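Local coordinates for glucosamine--fructose-6-phosphate aminotransferase [isomerizing] (Francisella tularensis subsp. tularensis, PDB 3TBF), which probably catalyses the formation of glucosamine 6-phosphate from fructose 6-phosphate and glutamine, the fragment here being the C-terminal sugar-isomerising part, at residues 42-47 and 147-152; 291-296 and 316-321. All coordinates share one frame; numbering follows the deposited sequence.

Contact 1: residues 42-47 and 147-152; sequences SFDKRA and SDIAFM
Phe43 and Asp44 bring the loop 42-47 up to the strand 149-152, with the CA atoms of Asp44 and Ile149 6.4 Å apart and those of Phe43 and Phe151 7.4 Å apart. The loop runs in extended conformation through these two residues and then bends into helix 47-52, so it meets the strand through side chains and not as a further strand. Asp44 makes the polar link: its OD2 accepts the backbone N-H of Ala150 at 3.3 Å, with an N-H...O angle of 163°, and is met nearly along its C-O bond. Its CG lies beside its own backbone N (chi1 -48°), which directs the carboxylate onto the backbone of 149-152, where OD2 also lies 3.4 Å from Ile149 CA. A short acidic side chain suits this place because 149-152 is the outermost strand, within this chain, of the parallel five-stranded sheet of a SIS domain, a Rossmann-like alpha/beta sandwich. Ile149 and Phe151 use their backbone hydrogen bonds on the neighbouring strand 129-136, while the N-H of Ala150 faces the other way. On one flank of the carboxylate, Ile149 sends CD1 to Ala47 CB at 3.8 Å. The small methyl of Ala47 lets the helix start close to this branched chain, which also touches Leu50 and Phe51. Further along, the CZ corner of Phe43 comes to the edge of the Phe151 ring, at CD2, 3.6 Å away. The ring planes are inclined at 71°, and helix 165-184 receives both phenyl groups, through Val180 for Phe43 and through Ala173 and Ile176 for Phe151.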
ATOM      1  N   SER A  42      -1.743 -30.810  15.384  1.00 51.05           N
ATOM      2  CA  SER A  42      -3.022 -30.527  14.729  1.00 50.61           C
ATOM      3  C   SER A  42      -2.862 -30.173  13.246  1.00 50.11           C
ATOM      4  O   SER A  42      -3.841 -30.172  12.510  1.00 49.81           O
ATOM      5  CB  SER A  42      -3.738 -29.381  15.432  1.00 50.31           C
ATOM      6  OG  SER A  42      -3.179 -28.139  15.031  1.00 51.12           O
ATOM      7  N   PHE A  43      -1.642 -29.831  12.832  1.00 49.86           N
ATOM      8  CA  PHE A  43      -1.347 -29.507  11.440  1.00 49.60           C
ATOM      9  C   PHE A  43      -1.076 -30.779  10.652  1.00 49.57           C
ATOM     10  O   PHE A  43      -0.906 -31.858  11.217  1.00 49.58           O
ATOM     11  CB  PHE A  43      -0.121 -28.596  11.331  1.00 49.80           C
ATOM     12  CG  PHE A  43      -0.393 -27.162  11.681  1.00 49.89           C
ATOM     13  CD1 PHE A  43      -0.616 -26.786  12.994  1.00 48.83           C
ATOM     14  CD2 PHE A  43      -0.409 -26.178  10.685  1.00 50.81           C
ATOM     15  CE1 PHE A  43      -0.866 -25.461  13.320  1.00 49.00           C
ATOM     16  CE2 PHE A  43      -0.657 -24.835  11.002  1.00 49.68           C
ATOM     17  CZ  PHE A  43      -0.886 -24.478  12.319  1.00 48.94           C
ATOM     18  N   ASP A  44      -1.034 -30.643   9.337  1.00 48.97           N
ATOM     19  CA  ASP A  44      -0.633 -31.750   8.491  1.00 49.43           C
ATOM     20  C   ASP A  44       0.788 -32.140   8.944  1.00 49.10           C
ATOM     21  O   ASP A  44       1.449 -31.344   9.593  1.00 48.99           O
ATOM     22  CB  ASP A  44      -0.720 -31.336   7.018  1.00 49.86           C
ATOM     23  CG  ASP A  44      -2.074 -30.627   6.667  1.00 50.95           C
ATOM     24  OD1 ASP A  44      -3.152 -31.140   7.052  1.00 54.92           O
ATOM     25  OD2 ASP A  44      -2.067 -29.558   6.017  1.00 49.49           O
ATOM     26  N   LYS A  45       1.249 -33.364   8.691  1.00 48.52           N
ATOM     27  CA  LYS A  45       2.547 -33.772   9.293  1.00 48.10           C
ATOM     28  C   LYS A  45       3.781 -33.270   8.527  1.00 46.69           C
ATOM     29  O   LYS A  45       4.879 -33.239   9.070  1.00 47.39           O
ATOM     30  CB  LYS A  45       2.597 -35.296   9.630  1.00 49.30           C
ATOM     31  CG  LYS A  45       2.330 -36.309   8.483  1.00 49.66           C
ATOM     32  CD  LYS A  45       3.643 -36.832   7.826  1.00 49.60           C
ATOM     33  CE  LYS A  45       3.486 -38.266   7.243  1.00 49.39           C
ATOM     34  NZ  LYS A  45       2.908 -38.300   5.850  1.00 44.82           N
ATOM     35  N   ARG A  46       3.580 -32.818   7.286  1.00 45.04           N
ATOM     36  CA  ARG A  46       4.643 -32.219   6.454  1.00 43.14           C
ATOM     37  C   ARG A  46       4.947 -30.817   6.926  1.00 41.47           C
ATOM     38  O   ARG A  46       6.031 -30.311   6.715  1.00 40.92           O
ATOM     39  CB  ARG A  46       4.190 -32.099   4.998  1.00 42.84           C
ATOM     40  CG  ARG A  46       3.674 -33.386   4.384  1.00 42.70           C
ATOM     41  CD  ARG A  46       4.619 -33.904   3.339  1.00 41.52           C
ATOM     42  NE  ARG A  46       4.404 -35.332   2.998  1.00 38.49           N
ATOM     43  CZ  ARG A  46       4.826 -35.838   1.838  1.00 35.28           C
ATOM     44  NH1 ARG A  46       5.452 -34.996   0.985  1.00 31.83           N
ATOM     45  NH2 ARG A  46       4.639 -37.144   1.516  1.00 30.09           N
ATOM     46  N   ALA A  47       3.955 -30.198   7.546  1.00 39.94           N
ATOM     47  CA  ALA A  47       4.034 -28.842   8.049  1.00 38.95           C
ATOM     48  C   ALA A  47       5.308 -28.520   8.806  1.00 39.14           C
ATOM     49  O   ALA A  47       5.868 -27.441   8.620  1.00 38.98           O
ATOM     50  CB  ALA A  47       2.823 -28.547   8.948  1.00 38.06           C
ATOM     51  N   SER A 147      -2.058 -26.626  -2.513  1.00 20.74           N
ATOM     52  CA  SER A 147      -1.034 -26.211  -1.570  1.00 21.87           C
ATOM     53  C   SER A 147      -0.452 -27.421  -0.833  1.00 23.44           C
ATOM     54  O   SER A 147      -1.085 -28.452  -0.739  1.00 22.83           O
ATOM     55  CB  SER A 147      -1.612 -25.210  -0.555  1.00 21.44           C
ATOM     56  OG  SER A 147      -2.097 -24.069  -1.231  1.00 20.90           O
ATOM     57  N   ASP A 148       0.748 -27.283  -0.282  1.00 24.82           N
ATOM     58  CA  ASP A 148       1.307 -28.351   0.529  1.00 26.07           C
ATOM     59  C   ASP A 148       0.559 -28.528   1.829  1.00 26.49           C
ATOM     60  O   ASP A 148       0.399 -29.636   2.294  1.00 27.92           O
ATOM     61  CB  ASP A 148       2.755 -28.070   0.870  1.00 26.98           C
ATOM     62  CG  ASP A 148       3.629 -28.018  -0.346  1.00 28.78           C
ATOM     63  OD1 ASP A 148       3.281 -28.688  -1.342  1.00 33.40           O
ATOM     64  OD2 ASP A 148       4.657 -27.337  -0.289  1.00 30.45           O
ATOM     65  N   ILE A 149       0.133 -27.433   2.438  1.00 26.34           N
ATOM     66  CA  ILE A 149      -0.579 -27.503   3.692  1.00 25.54           C
ATOM     67  C   ILE A 149      -1.671 -26.445   3.757  1.00 23.77           C
ATOM     68  O   ILE A 149      -1.571 -25.382   3.159  1.00 23.93           O
ATOM     69  CB  ILE A 149       0.403 -27.413   4.876  1.00 26.73           C
ATOM     70  CG1 ILE A 149       1.230 -26.135   4.867  1.00 27.34           C
ATOM     71  CG2 ILE A 149       1.422 -28.543   4.823  1.00 29.22           C
ATOM     72  CD1 ILE A 149       2.118 -26.060   6.120  1.00 28.73           C
ATOM     73  N   ALA A 150      -2.713 -26.739   4.494  1.00 22.52           N
ATOM     74  CA  ALA A 150      -3.853 -25.876   4.587  1.00 22.39           C
ATOM     75  C   ALA A 150      -4.208 -25.703   6.061  1.00 22.81           C
ATOM     76  O   ALA A 150      -4.435 -26.657   6.753  1.00 23.90           O
ATOM     77  CB  ALA A 150      -5.006 -26.490   3.857  1.00 22.14           C
ATOM     78  N   PHE A 151      -4.205 -24.478   6.531  1.00 22.53           N
ATOM     79  CA  PHE A 151      -4.797 -24.130   7.788  1.00 22.19           C
ATOM     80  C   PHE A 151      -6.221 -23.621   7.507  1.00 20.87           C
ATOM     81  O   PHE A 151      -6.393 -22.595   6.847  1.00 18.72           O
ATOM     82  CB  PHE A 151      -3.995 -23.053   8.475  1.00 22.30           C
ATOM     83  CG  PHE A 151      -4.531 -22.701   9.798  1.00 26.89           C
ATOM     84  CD1 PHE A 151      -5.891 -22.399   9.963  1.00 31.94           C
ATOM     85  CD2 PHE A 151      -3.733 -22.709  10.906  1.00 33.66           C
ATOM     86  CE1 PHE A 151      -6.433 -22.089  11.205  1.00 31.49           C
ATOM     87  CE2 PHE A 151      -4.287 -22.423  12.169  1.00 34.48           C
ATOM     88  CZ  PHE A 151      -5.640 -22.097  12.296  1.00 32.63           C
HETATM   89  N   MSE A 152      -7.230 -24.333   8.032  1.00 19.43           N
HETATM   90  CA  MSE A 152      -8.601 -24.012   7.747  1.00 18.85           C
HETATM   91  C   MSE A 152      -9.146 -23.069   8.828  1.00 18.49           C
HETATM   92  O   MSE A 152      -9.022 -23.326   9.996  1.00 17.79           O
HETATM   93  CB  MSE A 152      -9.450 -25.295   7.755  1.00 19.61           C
HETATM   94  CG  MSE A 152      -8.958 -26.410   6.837  1.00 20.39           C
HETATM   95 SE   MSE A 152      -8.747 -25.789   4.975  0.60 21.03          SE
HETATM   96  CE  MSE A 152     -10.678 -25.408   4.689  1.00 21.95           C
TER

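Contact 2: residues 291-296 and 316-321; sequences KTLSNL and ERVNFD
Leu293 and Phe320 are turned toward each other with the same first torsion, CG beside the backbone N and anti to the carbonyl carbon (chi1 -74° and -59°). In Leu293 the torsion carries the two methyls off the flank of helix 289-301 to the loop 316-321; in Phe320 it extends the ring back to the helix. Leu293 then divides its work between its branches. CD1 rests against the carbonyl oxygen of Arg317 at 3.6 Å, a plain van der Waals contact, while CD2 reaches CE2 at the edge of the Phe320 ring at 3.8 Å, close to the ring plane, and has Val318 CG2 4.0 Å away. A forked leucine thus fills the angle between main chain, valine and phenyl group. The far end of the ring rests on the helix: CZ lies 3.8 Å from Leu296 CB and 3.9 Å from Leu293 O, an oxygen that sits in the ring plane at its edge, where the slightly positive C-H groups would be expected to suit it. Leu293 and Leu296, three residues apart, present neighbouring positions of the same helical surface. Leu296 and the compact, beta-branched Val318 are buried, and both also touch Leu308 of strand 305-311. The longer Arg317 stays at the exposed margin, its guanidinium turned away from residues 291-296 and its NH2 hydrogen-bonded to the carbonyl oxygen of Ala313. Strand 278-283, helix 289-301 and strand 305-311 form a beta-alpha-beta crossover, and loop 316-321 leads on to 324-328, an outermost strand within this chain: the layered parallel alpha/beta fold of the second SIS domain.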
ATOM      1  N   LYS A 291       2.026   9.598  19.712  1.00 37.64           N
ATOM      2  CA  LYS A 291       2.145   9.969  18.286  1.00 37.64           C
ATOM      3  C   LYS A 291       0.757  10.108  17.646  1.00 35.50           C
ATOM      4  O   LYS A 291       0.506  11.045  16.868  1.00 34.06           O
ATOM      5  CB  LYS A 291       2.910   8.938  17.441  1.00 38.36           C
ATOM      6  CG  LYS A 291       4.156   8.317  18.016  1.00 41.63           C
ATOM      7  CD  LYS A 291       5.274   9.276  18.164  1.00 46.70           C
ATOM      8  CE  LYS A 291       6.485   8.543  18.785  1.00 50.67           C
ATOM      9  NZ  LYS A 291       6.266   7.901  20.153  1.00 51.58           N
ATOM     10  N   THR A 292      -0.128   9.162  17.981  1.00 33.24           N
ATOM     11  CA  THR A 292      -1.436   9.097  17.356  1.00 31.47           C
ATOM     12  C   THR A 292      -2.303  10.284  17.774  1.00 31.71           C
ATOM     13  O   THR A 292      -2.958  10.920  16.948  1.00 30.19           O
ATOM     14  CB  THR A 292      -2.120   7.753  17.669  1.00 30.98           C
ATOM     15  OG1 THR A 292      -1.547   6.724  16.848  1.00 28.55           O
ATOM     16  CG2 THR A 292      -3.596   7.831  17.402  1.00 29.05           C
ATOM     17  N   LEU A 293      -2.283  10.592  19.057  1.00 32.95           N
ATOM     18  CA  LEU A 293      -2.983  11.779  19.568  1.00 35.10           C
ATOM     19  C   LEU A 293      -2.464  13.074  18.913  1.00 36.00           C
ATOM     20  O   LEU A 293      -3.233  14.015  18.613  1.00 34.86           O
ATOM     21  CB  LEU A 293      -2.801  11.880  21.085  1.00 36.16           C
ATOM     22  CG  LEU A 293      -3.619  10.881  21.871  1.00 37.55           C
ATOM     23  CD1 LEU A 293      -3.145  10.864  23.360  1.00 40.61           C
ATOM     24  CD2 LEU A 293      -5.110  11.220  21.753  1.00 38.68           C
ATOM     25  N   SER A 294      -1.154  13.088  18.682  1.00 36.70           N
ATOM     26  CA  SER A 294      -0.528  14.186  17.981  1.00 38.15           C
ATOM     27  C   SER A 294      -1.003  14.247  16.512  1.00 37.80           C
ATOM     28  O   SER A 294      -1.297  15.333  16.001  1.00 38.70           O
ATOM     29  CB  SER A 294       0.991  14.059  18.103  1.00 38.34           C
ATOM     30  OG  SER A 294       1.630  14.957  17.244  1.00 40.78           O
ATOM     31  N   ASN A 295      -1.111  13.095  15.841  1.00 36.92           N
ATOM     32  CA  ASN A 295      -1.623  13.073  14.460  1.00 35.76           C
ATOM     33  C   ASN A 295      -3.094  13.464  14.426  1.00 36.14           C
ATOM     34  O   ASN A 295      -3.578  14.165  13.533  1.00 35.57           O
ATOM     35  CB  ASN A 295      -1.462  11.700  13.836  1.00 35.04           C
ATOM     36  CG  ASN A 295      -0.003  11.224  13.784  1.00 35.97           C
ATOM     37  OD1 ASN A 295       0.263  10.028  13.989  1.00 36.51           O
ATOM     38  ND2 ASN A 295       0.941  12.141  13.487  1.00 35.31           N
ATOM     39  N   LEU A 296      -3.815  13.020  15.444  1.00 36.94           N
ATOM     40  CA  LEU A 296      -5.214  13.327  15.527  1.00 37.79           C
ATOM     41  C   LEU A 296      -5.433  14.815  15.765  1.00 39.03           C
ATOM     42  O   LEU A 296      -6.391  15.393  15.275  1.00 37.77           O
ATOM     43  CB  LEU A 296      -5.861  12.449  16.589  1.00 37.63           C
ATOM     44  CG  LEU A 296      -6.128  11.034  16.067  1.00 37.93           C
ATOM     45  CD1 LEU A 296      -6.351  10.064  17.195  1.00 37.36           C
ATOM     46  CD2 LEU A 296      -7.324  11.038  15.135  1.00 40.02           C
ATOM     47  N   GLU A 316      -9.090   8.380  28.994  1.00 40.96           N
ATOM     48  CA  GLU A 316      -8.843   9.585  29.776  1.00 43.25           C
ATOM     49  C   GLU A 316      -7.883  10.517  29.070  1.00 43.30           C
ATOM     50  O   GLU A 316      -8.020  11.730  29.157  1.00 44.63           O
ATOM     51  CB  GLU A 316      -8.262   9.216  31.128  1.00 44.38           C
ATOM     52  CG  GLU A 316      -9.163   9.626  32.274  1.00 51.20           C
ATOM     53  CD  GLU A 316     -10.553   8.997  32.183  1.00 56.29           C
ATOM     54  OE1 GLU A 316     -11.399   9.568  31.437  1.00 58.56           O
ATOM     55  OE2 GLU A 316     -10.783   7.948  32.861  1.00 59.14           O
ATOM     56  N   ARG A 317      -6.919   9.944  28.359  1.00 42.53           N
ATOM     57  CA  ARG A 317      -5.976  10.710  27.540  1.00 42.08           C
ATOM     58  C   ARG A 317      -6.539  11.203  26.197  1.00 41.03           C
ATOM     59  O   ARG A 317      -5.883  11.948  25.486  1.00 41.39           O
ATOM     60  CB  ARG A 317      -4.698   9.889  27.358  1.00 41.54           C
ATOM     61  CG  ARG A 317      -3.908   9.789  28.670  1.00 42.21           C
ATOM     62  CD  ARG A 317      -2.819   8.736  28.652  1.00 41.59           C
ATOM     63  NE  ARG A 317      -3.299   7.379  28.930  1.00 41.79           N
ATOM     64  CZ  ARG A 317      -2.507   6.299  28.970  1.00 43.10           C
ATOM     65  NH1 ARG A 317      -1.198   6.418  28.750  1.00 44.10           N
ATOM     66  NH2 ARG A 317      -3.007   5.092  29.236  1.00 40.84           N
ATOM     67  N   VAL A 318      -7.765  10.829  25.878  1.00 40.62           N
ATOM     68  CA  VAL A 318      -8.358  11.203  24.616  1.00 40.01           C
ATOM     69  C   VAL A 318      -9.380  12.313  24.787  1.00 41.64           C
ATOM     70  O   VAL A 318     -10.529  12.065  25.138  1.00 41.50           O
ATOM     71  CB  VAL A 318      -9.020   9.999  23.935  1.00 38.40           C
ATOM     72  CG1 VAL A 318      -9.888  10.488  22.822  1.00 37.37           C
ATOM     73  CG2 VAL A 318      -7.962   9.009  23.456  1.00 33.96           C
ATOM     74  N   ASN A 319      -8.958  13.529  24.474  1.00 43.66           N
ATOM     75  CA  ASN A 319      -9.798  14.699  24.600  1.00 45.75           C
ATOM     76  C   ASN A 319      -9.814  15.584  23.329  1.00 46.23           C
ATOM     77  O   ASN A 319      -8.867  16.328  23.072  1.00 47.17           O
ATOM     78  CB  ASN A 319      -9.315  15.494  25.811  1.00 47.02           C
ATOM     79  CG  ASN A 319      -9.232  14.627  27.089  1.00 50.06           C
ATOM     80  OD1 ASN A 319      -8.139  14.353  27.603  1.00 51.85           O
ATOM     81  ND2 ASN A 319     -10.394  14.164  27.578  1.00 51.43           N
ATOM     82  N   PHE A 320     -10.900  15.508  22.552  1.00 46.11           N
ATOM     83  CA  PHE A 320     -11.129  16.404  21.407  1.00 45.76           C
ATOM     84  C   PHE A 320     -12.512  17.025  21.437  1.00 46.82           C
ATOM     85  O   PHE A 320     -13.511  16.308  21.415  1.00 45.83           O
ATOM     86  CB  PHE A 320     -10.910  15.653  20.084  1.00 44.58           C
ATOM     87  CG  PHE A 320      -9.533  15.095  19.953  1.00 41.27           C
ATOM     88  CD1 PHE A 320      -8.522  15.863  19.460  1.00 37.58           C
ATOM     89  CD2 PHE A 320      -9.237  13.813  20.398  1.00 39.87           C
ATOM     90  CE1 PHE A 320      -7.235  15.367  19.360  1.00 37.18           C
ATOM     91  CE2 PHE A 320      -7.936  13.311  20.309  1.00 38.31           C
ATOM     92  CZ  PHE A 320      -6.938  14.101  19.792  1.00 37.28           C
ATOM     93  N   ASP A 321     -12.560  18.357  21.497  1.00 48.73           N
ATOM     94  CA  ASP A 321     -13.822  19.094  21.515  1.00 50.76           C
ATOM     95  C   ASP A 321     -14.670  18.574  20.364  1.00 50.12           C
ATOM     96  O   ASP A 321     -14.154  18.364  19.254  1.00 49.43           O
ATOM     97  CB  ASP A 321     -13.578  20.623  21.386  1.00 52.70           C
ATOM     98  CG  ASP A 321     -14.856  21.485  21.709  1.00 57.14           C
ATOM     99  OD1 ASP A 321     -14.866  22.189  22.765  1.00 59.02           O
ATOM    100  OD2 ASP A 321     -15.841  21.466  20.906  1.00 60.93           O
TER

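Overall arrangement
Contacts 1 and 2 lie on opposite sides of the chain's centre, their own centres 44 Å apart and their nearest atoms about 29 Å apart, so neither touches the other. Contact 1 closes along the chain before contact 2 opens. Both occur at the same end of similar sheets: each SIS domain has five parallel strands in the order 2-1-3-4-5, and the last two, 129-136 with 149-152 and 305-311 with 324-328, lie at or near these contacts. They differ in means. In contact 1 a loop from about 100 residues earlier in the chain is bonded to the edge strand itself; in contact 2 the loop ahead of the edge strand packs apolar groups on a helix.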